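Local coordinates for protein cytochrome C'' (Methylophilus methylotrophus, PDB 1GU2) that binds heme c covalently and probably serves as a monomeric electron-transfer protein, at residues E6-K11 with T83-V88; D90-H95 with A110-Y115. All blocks are in the same frame, centred on the assembly; numbering follows the deposited sequence.

The N-terminal helix 2-19 contributes E6-K11, and the chain then runs through helix 28-36, a small hairpin, the heme-attachment helix 49-53 and a second hairpin before T83-V88 leads into helix 85-100. Interaction 1 therefore closes a long loop of 71 residues. Interaction 2 opens only after that loop is shut: D90-H95, about two turns further along helix 85-100, meets A110-Y115 of helix 106-118 across 14 intervening residues. The two loops follow in series and do not cross. In space V9 CG2 lies 3.6 Å from I113 CG2, tying helix 2-19 to helix 106-118, while interactions 1 and 2 join each of those helices to helix 85-100 beside the heme.

Interaction 1. Residues E6-K11 with T83-V88; sequences EKLVYK and TDIDKV
L8 reaches from helix 2-19 across to I85 and V88 at the start of helix 85-100, and both links are made by methyl groups. L8 CG lies anti to the carbonyl carbon (chi1 -75°), which sends the isobutyl fork at the other helix. I85 CD1 lies 4.0 Å from both L8 CD1 and L8 CD2, so the terminal methyl of the isoleucine meets both branches of the fork; the two side chains run in roughly opposite directions and meet at their ends. Next to this, L8 CD1 stands 4.2 Å from V88 CG1. This inner part is buried: F82 touches both L8 and V88, I113 adds to the cover over L8, and V88 borders the heme. The outer side is much looser. I85 is partly exposed, and K11 forms a salt bridge with E89, just past the segment. On helix 2-19 itself, Y10 OH donates to E6 OE1 at 2.7 Å; E6 OE1 accepts through its anti lone pair, in the plane of the Y10 ring at its edge. With 82 Å² buried and CA atoms of L8 and I85 9.4 Å apart, the direct contact rests on dispersion and the exclusion of water, with the K11-E89 ion pair probably adding an electrostatic tie between the helices.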
loop_
_atom_site.group_PDB
_atom_site.type_symbol
_atom_site.label_atom_id
_atom_site.label_comp_id
_atom_site.label_asym_id
_atom_site.label_seq_id
_atom_site.Cartn_x
_atom_site.Cartn_y
_atom_site.Cartn_z
ATOM N N GLU A 6 12.017 -0.633 2.118
ATOM C CA GLU A 6 12.378 -0.510 3.513
ATOM C C GLU A 6 12.759 0.931 3.867
ATOM O O GLU A 6 12.356 1.457 4.907
ATOM C CB GLU A 6 13.523 -1.486 3.837
ATOM C CG GLU A 6 13.876 -1.528 5.306
ATOM C CD GLU A 6 15.101 -2.349 5.643
ATOM O OE1 GLU A 6 15.769 -2.049 6.683
ATOM O OE2 GLU A 6 15.387 -3.334 4.934
ATOM N N LYS A 7 13.565 1.583 3.035
ATOM C CA LYS A 7 13.941 2.965 3.331
ATOM C C LYS A 7 12.735 3.899 3.346
ATOM O O LYS A 7 12.695 4.859 4.129
ATOM C CB LYS A 7 14.993 3.403 2.309
ATOM C CG LYS A 7 16.362 2.726 2.478
ATOM C CD LYS A 7 17.424 3.341 1.576
ATOM C CE LYS A 7 17.058 3.171 0.098
ATOM N NZ LYS A 7 18.058 3.934 -0.735
ATOM N N LEU A 8 11.731 3.653 2.503
ATOM C CA LEU A 8 10.499 4.462 2.510
ATOM C C LEU A 8 9.751 4.281 3.817
ATOM O O LEU A 8 9.132 5.252 4.310
ATOM C CB LEU A 8 9.610 4.151 1.325
ATOM C CG LEU A 8 10.078 4.728 -0.025
ATOM C CD1 LEU A 8 9.223 4.114 -1.127
ATOM C CD2 LEU A 8 10.014 6.231 -0.081
ATOM N N VAL A 9 9.769 3.113 4.426
ATOM C CA VAL A 9 9.085 2.972 5.730
ATOM C C VAL A 9 9.671 3.936 6.742
ATOM O O VAL A 9 8.953 4.605 7.466
ATOM C CB VAL A 9 9.212 1.515 6.227
ATOM C CG1 VAL A 9 8.645 1.349 7.654
ATOM C CG2 VAL A 9 8.501 0.550 5.327
ATOM N N TYR A 10 11.028 4.079 6.814
ATOM C CA TYR A 10 11.597 5.044 7.764
ATOM C C TYR A 10 11.222 6.473 7.445
ATOM O O TYR A 10 10.900 7.265 8.323
ATOM C CB TYR A 10 13.128 5.016 7.866
ATOM C CG TYR A 10 13.586 3.605 8.134
ATOM C CD1 TYR A 10 14.234 2.960 7.080
ATOM C CD2 TYR A 10 13.385 2.958 9.351
ATOM C CE1 TYR A 10 14.684 1.662 7.234
ATOM C CE2 TYR A 10 13.850 1.655 9.481
ATOM C CZ TYR A 10 14.500 1.022 8.437
ATOM O OH TYR A 10 14.948 -0.287 8.588
ATOM N N LYS A 11 11.276 6.809 6.161
ATOM C CA LYS A 11 10.937 8.158 5.726
ATOM C C LYS A 11 9.526 8.518 6.157
ATOM O O LYS A 11 9.281 9.547 6.804
ATOM C CB LYS A 11 11.103 8.312 4.204
ATOM C CG LYS A 11 10.740 9.682 3.705
ATOM C CD LYS A 11 10.950 9.869 2.217
ATOM C CE LYS A 11 10.389 11.212 1.767
ATOM N NZ LYS A 11 10.791 11.439 0.317
ATOM N N THR A 83 11.471 0.220 -7.216
ATOM C CA THR A 83 12.799 0.493 -7.772
ATOM C C THR A 83 12.886 1.856 -8.430
ATOM O O THR A 83 13.992 2.448 -8.431
ATOM C CB THR A 83 13.187 -0.630 -8.733
ATOM O OG1 THR A 83 13.252 -1.837 -7.944
ATOM C CG2 THR A 83 14.553 -0.341 -9.368
ATOM N N ASP A 84 11.790 2.304 -8.983
ATOM C CA ASP A 84 11.653 3.552 -9.697
ATOM C C ASP A 84 11.482 4.657 -8.664
ATOM O O ASP A 84 10.498 5.351 -8.565
ATOM C CB ASP A 84 10.499 3.553 -10.663
ATOM C CG ASP A 84 9.163 3.214 -10.069
ATOM O OD1 ASP A 84 9.071 2.539 -9.040
ATOM O OD2 ASP A 84 8.118 3.613 -10.691
ATOM N N ILE A 85 12.554 4.780 -7.851
ATOM C CA ILE A 85 12.370 5.603 -6.665
ATOM C C ILE A 85 12.142 7.104 -6.953
ATOM O O ILE A 85 11.525 7.793 -6.134
ATOM C CB ILE A 85 13.508 5.399 -5.635
ATOM C CG1 ILE A 85 13.302 6.069 -4.281
ATOM C CG2 ILE A 85 14.823 5.841 -6.191
ATOM C CD1 ILE A 85 11.950 5.795 -3.595
ATOM N N ASP A 86 12.587 7.602 -8.096
ATOM C CA ASP A 86 12.328 9.010 -8.436
ATOM C C ASP A 86 10.834 9.266 -8.690
ATOM O O ASP A 86 10.386 10.423 -8.587
ATOM C CB ASP A 86 13.167 9.452 -9.609
ATOM C CG ASP A 86 14.660 9.556 -9.301
ATOM O OD1 ASP A 86 15.068 10.576 -8.685
ATOM O OD2 ASP A 86 15.370 8.612 -9.679
ATOM N N LYS A 87 10.066 8.222 -8.997
ATOM C CA LYS A 87 8.686 8.429 -9.340
ATOM C C LYS A 87 7.717 7.805 -8.371
ATOM O O LYS A 87 6.557 8.204 -8.352
ATOM C CB LYS A 87 8.457 7.771 -10.714
ATOM C CG LYS A 87 8.989 8.478 -11.934
ATOM C CD LYS A 87 8.837 7.537 -13.124
ATOM C CE LYS A 87 10.146 7.218 -13.807
ATOM N NZ LYS A 87 11.280 8.180 -13.583
ATOM N N VAL A 88 8.118 6.796 -7.587
ATOM C CA VAL A 88 7.102 5.980 -6.931
ATOM C C VAL A 88 6.383 6.737 -5.833
ATOM O O VAL A 88 5.229 6.487 -5.547
ATOM C CB VAL A 88 7.719 4.671 -6.410
ATOM C CG1 VAL A 88 8.682 4.961 -5.246
ATOM C CG2 VAL A 88 6.619 3.688 -6.017
#

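Interaction 2. Residues D90-H95 with A110-Y115; sequences DEFTKH and ANFIAY. With HEC (heme c), chain C.
F92 meets F112 and I113 with the far end of its ring, in a buried apolar contact beside the heme. Its CB points toward helix 106-118, and CG is anti to the backbone N (chi1 -167°), extending the ring from its own helix toward helix 106-118. At the tip, CZ comes 3.8 Å from F112 CD1; on one flank, CE2 lies 4.3 Å from I113 CD1. Both partners approach the ring obliquely. The other flank is the heme side, with F92 CE1 4.2 Å from heme CMB, which lies near the ring plane at an edge. The heme methyl CMA sits 4.3 Å above one face of F92, toward the rim. CMB also covers a face of F112, 3.9 Å from F112 CE1, so the same porphyrin edge touches both rings. One turn beyond F92, H95 NE2 binds the heme iron at 2.0 Å, with H53 as the other axial ligand; this is the bis-histidine heme of the oxidized protein. E91 CB adds a contact of 3.5 Å to the propionate oxygen O1A. Helix 85-100 thus carries an iron ligand and an aromatic contact together. Helix 28-36 touches N111, A114 and Y115 of helix 106-118, while V9 and Y12 of helix 2-19 pack on I113.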
loop_
_atom_site.group_PDB
_atom_site.type_symbol
_atom_site.label_atom_id
_atom_site.label_comp_id
_atom_site.label_asym_id
_atom_site.label_seq_id
_atom_site.Cartn_x
_atom_site.Cartn_y
_atom_site.Cartn_z
ATOM N N ASP A 90 5.498 9.961 -5.852
ATOM C CA ASP A 90 4.471 10.731 -6.549
ATOM C C ASP A 90 3.397 9.805 -7.067
ATOM O O ASP A 90 2.205 10.129 -7.040
ATOM C CB ASP A 90 5.173 11.506 -7.681
ATOM C CG ASP A 90 6.189 12.527 -7.247
ATOM O OD1 ASP A 90 6.035 13.056 -6.114
ATOM O OD2 ASP A 90 7.146 12.839 -8.036
ATOM N N GLU A 91 3.778 8.645 -7.591
ATOM C CA GLU A 91 2.757 7.717 -8.128
ATOM C C GLU A 91 1.851 7.206 -7.025
ATOM O O GLU A 91 0.647 7.040 -7.249
ATOM C CB GLU A 91 3.441 6.558 -8.888
ATOM C CG GLU A 91 4.184 7.049 -10.098
ATOM C CD GLU A 91 3.340 7.490 -11.283
ATOM O OE1 GLU A 91 2.138 7.133 -11.366
ATOM O OE2 GLU A 91 3.924 8.208 -12.142
ATOM N N PHE A 92 2.381 6.937 -5.837
ATOM C CA PHE A 92 1.550 6.450 -4.739
ATOM C C PHE A 92 0.595 7.535 -4.262
ATOM O O PHE A 92 -0.572 7.281 -4.000
ATOM C CB PHE A 92 2.436 5.948 -3.597
ATOM C CG PHE A 92 1.765 5.118 -2.496
ATOM C CD1 PHE A 92 0.523 4.584 -2.567
ATOM C CD2 PHE A 92 2.479 4.836 -1.357
ATOM C CE1 PHE A 92 -0.038 3.784 -1.596
ATOM C CE2 PHE A 92 1.986 4.040 -0.339
ATOM C CZ PHE A 92 0.722 3.519 -0.462
ATOM N N THR A 93 1.068 8.768 -4.202
ATOM C CA THR A 93 0.201 9.910 -3.910
ATOM C C THR A 93 -0.929 10.018 -4.934
ATOM O O THR A 93 -2.129 10.163 -4.577
ATOM C CB THR A 93 1.027 11.204 -3.872
ATOM O OG1 THR A 93 1.821 11.226 -2.667
ATOM C CG2 THR A 93 0.132 12.424 -3.845
ATOM N N LYS A 94 -0.613 9.922 -6.220
ATOM C CA LYS A 94 -1.660 9.991 -7.265
ATOM C C LYS A 94 -2.653 8.852 -7.088
ATOM O O LYS A 94 -3.866 9.020 -7.200
ATOM C CB LYS A 94 -1.051 9.995 -8.643
ATOM C CG LYS A 94 -0.316 11.285 -9.020
ATOM C CD LYS A 94 0.351 11.081 -10.422
ATOM C CE LYS A 94 1.160 12.229 -10.941
ATOM N NZ LYS A 94 2.049 11.764 -12.066
ATOM N N HIS A 95 -2.149 7.639 -6.803
ATOM C CA HIS A 95 -3.045 6.470 -6.671
ATOM C C HIS A 95 -3.959 6.575 -5.474
ATOM O O HIS A 95 -5.143 6.269 -5.560
ATOM C CB HIS A 95 -2.177 5.208 -6.585
ATOM C CG HIS A 95 -2.935 3.926 -6.720
ATOM N ND1 HIS A 95 -3.838 3.677 -7.744
ATOM C CD2 HIS A 95 -2.903 2.789 -6.003
ATOM C CE1 HIS A 95 -4.309 2.446 -7.637
ATOM N NE2 HIS A 95 -3.745 1.866 -6.569
ATOM N N ALA A 110 3.527 4.342 5.829
ATOM C CA ALA A 110 4.514 3.582 6.565
ATOM C C ALA A 110 3.987 2.218 6.969
ATOM O O ALA A 110 4.652 1.183 6.820
ATOM C CB ALA A 110 4.928 4.370 7.792
ATOM N N ASN A 111 2.765 2.154 7.518
ATOM C CA ASN A 111 2.200 0.910 7.973
ATOM C C ASN A 111 1.967 -0.046 6.802
ATOM O O ASN A 111 2.212 -1.255 6.912
ATOM C CB ASN A 111 0.837 1.127 8.681
ATOM C CG ASN A 111 0.923 1.776 10.044
ATOM O OD1 ASN A 111 2.002 1.848 10.643
ATOM N ND2 ASN A 111 -0.225 2.220 10.540
ATOM N N PHE A 112 1.490 0.487 5.674
ATOM C CA PHE A 112 1.205 -0.347 4.523
ATOM C C PHE A 112 2.478 -0.913 3.900
ATOM O O PHE A 112 2.516 -2.092 3.581
ATOM C CB PHE A 112 0.385 0.450 3.502
ATOM C CG PHE A 112 0.146 -0.372 2.247
ATOM C CD1 PHE A 112 0.711 -0.008 1.044
ATOM C CD2 PHE A 112 -0.648 -1.503 2.335
ATOM C CE1 PHE A 112 0.490 -0.766 -0.092
ATOM C CE2 PHE A 112 -0.853 -2.290 1.240
ATOM C CZ PHE A 112 -0.280 -1.904 0.047
ATOM N N ILE A 113 3.515 -0.090 3.723
ATOM C CA ILE A 113 4.743 -0.592 3.122
ATOM C C ILE A 113 5.416 -1.571 4.064
ATOM O O ILE A 113 5.938 -2.608 3.621
ATOM C CB ILE A 113 5.657 0.555 2.639
ATOM C CG1 ILE A 113 4.957 1.467 1.623
ATOM C CG2 ILE A 113 6.955 -0.031 2.109
ATOM C CD1 ILE A 113 5.738 2.708 1.229
ATOM N N ALA A 114 5.364 -1.347 5.365
ATOM C CA ALA A 114 5.911 -2.289 6.327
ATOM C C ALA A 114 5.161 -3.587 6.208
ATOM O O ALA A 114 5.744 -4.666 6.201
ATOM C CB ALA A 114 5.814 -1.722 7.734
ATOM N N TYR A 115 3.842 -3.534 6.074
ATOM C CA TYR A 115 3.049 -4.775 5.857
ATOM C C TYR A 115 3.488 -5.471 4.579
ATOM O O TYR A 115 3.683 -6.702 4.517
ATOM C CB TYR A 115 1.543 -4.404 5.871
ATOM C CG TYR A 115 0.700 -5.510 5.262
ATOM C CD1 TYR A 115 0.660 -6.760 5.857
ATOM C CD2 TYR A 115 -0.029 -5.325 4.092
ATOM C CE1 TYR A 115 -0.125 -7.764 5.271
ATOM C CE2 TYR A 115 -0.813 -6.308 3.490
ATOM C CZ TYR A 115 -0.835 -7.523 4.131
ATOM O OH TYR A 115 -1.542 -8.546 3.572
HETATM FE FE HEC C . -3.662 -0.115 -6.257
HETATM C CHA HEC C . -0.910 0.101 -8.283
HETATM C CHB HEC C . -1.654 0.241 -3.522
HETATM C CHC HEC C . -6.461 0.170 -4.286
HETATM C CHD HEC C . -5.614 -0.836 -8.984
HETATM N NA HEC C . -1.689 0.059 -5.948
HETATM C C1A HEC C . -0.677 0.146 -6.919
HETATM C C2A HEC C . 0.599 0.307 -6.279
HETATM C C3A HEC C . 0.396 0.295 -4.951
HETATM C C4A HEC C . -1.027 0.183 -4.740
HETATM C CMA HEC C . 1.445 0.430 -3.818
HETATM C CAA HEC C . 1.939 0.455 -7.020
HETATM C CBA HEC C . 2.316 1.927 -7.264
HETATM C CGA HEC C . 3.602 2.066 -8.002
HETATM O O1A HEC C . 3.748 3.050 -8.760
HETATM O O2A HEC C . 4.506 1.225 -7.868
HETATM N NB HEC C . -3.982 0.169 -4.295
HETATM C C1B HEC C . -3.036 0.321 -3.321
HETATM C C2B HEC C . -3.687 0.620 -2.052
HETATM C C3B HEC C . -5.032 0.628 -2.275
HETATM C C4B HEC C . -5.211 0.317 -3.675
HETATM C CMB HEC C . -2.970 0.887 -0.717
HETATM C CAB HEC C . -6.194 0.871 -1.284
HETATM C CBB HEC C . -6.090 2.246 -0.626
HETATM N NC HEC C . -5.630 -0.309 -6.572
HETATM C C1C HEC C . -6.638 -0.188 -5.613
HETATM C C2C HEC C . -7.911 -0.533 -6.208
HETATM C C3C HEC C . -7.681 -0.838 -7.520
HETATM C C4C HEC C . -6.271 -0.691 -7.753
HETATM C CMC HEC C . -9.217 -0.573 -5.388
HETATM C CAC HEC C . -8.640 -1.359 -8.590
HETATM C CBC HEC C . -9.820 -0.426 -8.843
HETATM N ND HEC C . -3.325 -0.327 -8.209
HETATM C C1D HEC C . -4.279 -0.593 -9.202
HETATM C C2D HEC C . -3.678 -0.471 -10.504
HETATM C C3D HEC C . -2.400 -0.025 -10.319
HETATM C C4D HEC C . -2.141 -0.061 -8.897
HETATM C CMD HEC C . -4.386 -0.746 -11.843
HETATM C CAD HEC C . -1.444 0.475 -11.432
HETATM C CBD HEC C . -0.835 -0.679 -12.267
HETATM C CGD HEC C . 0.466 -1.220 -11.712
HETATM O O1D HEC C . 0.865 -2.381 -12.020
HETATM O O2D HEC C . 1.159 -0.487 -10.959
#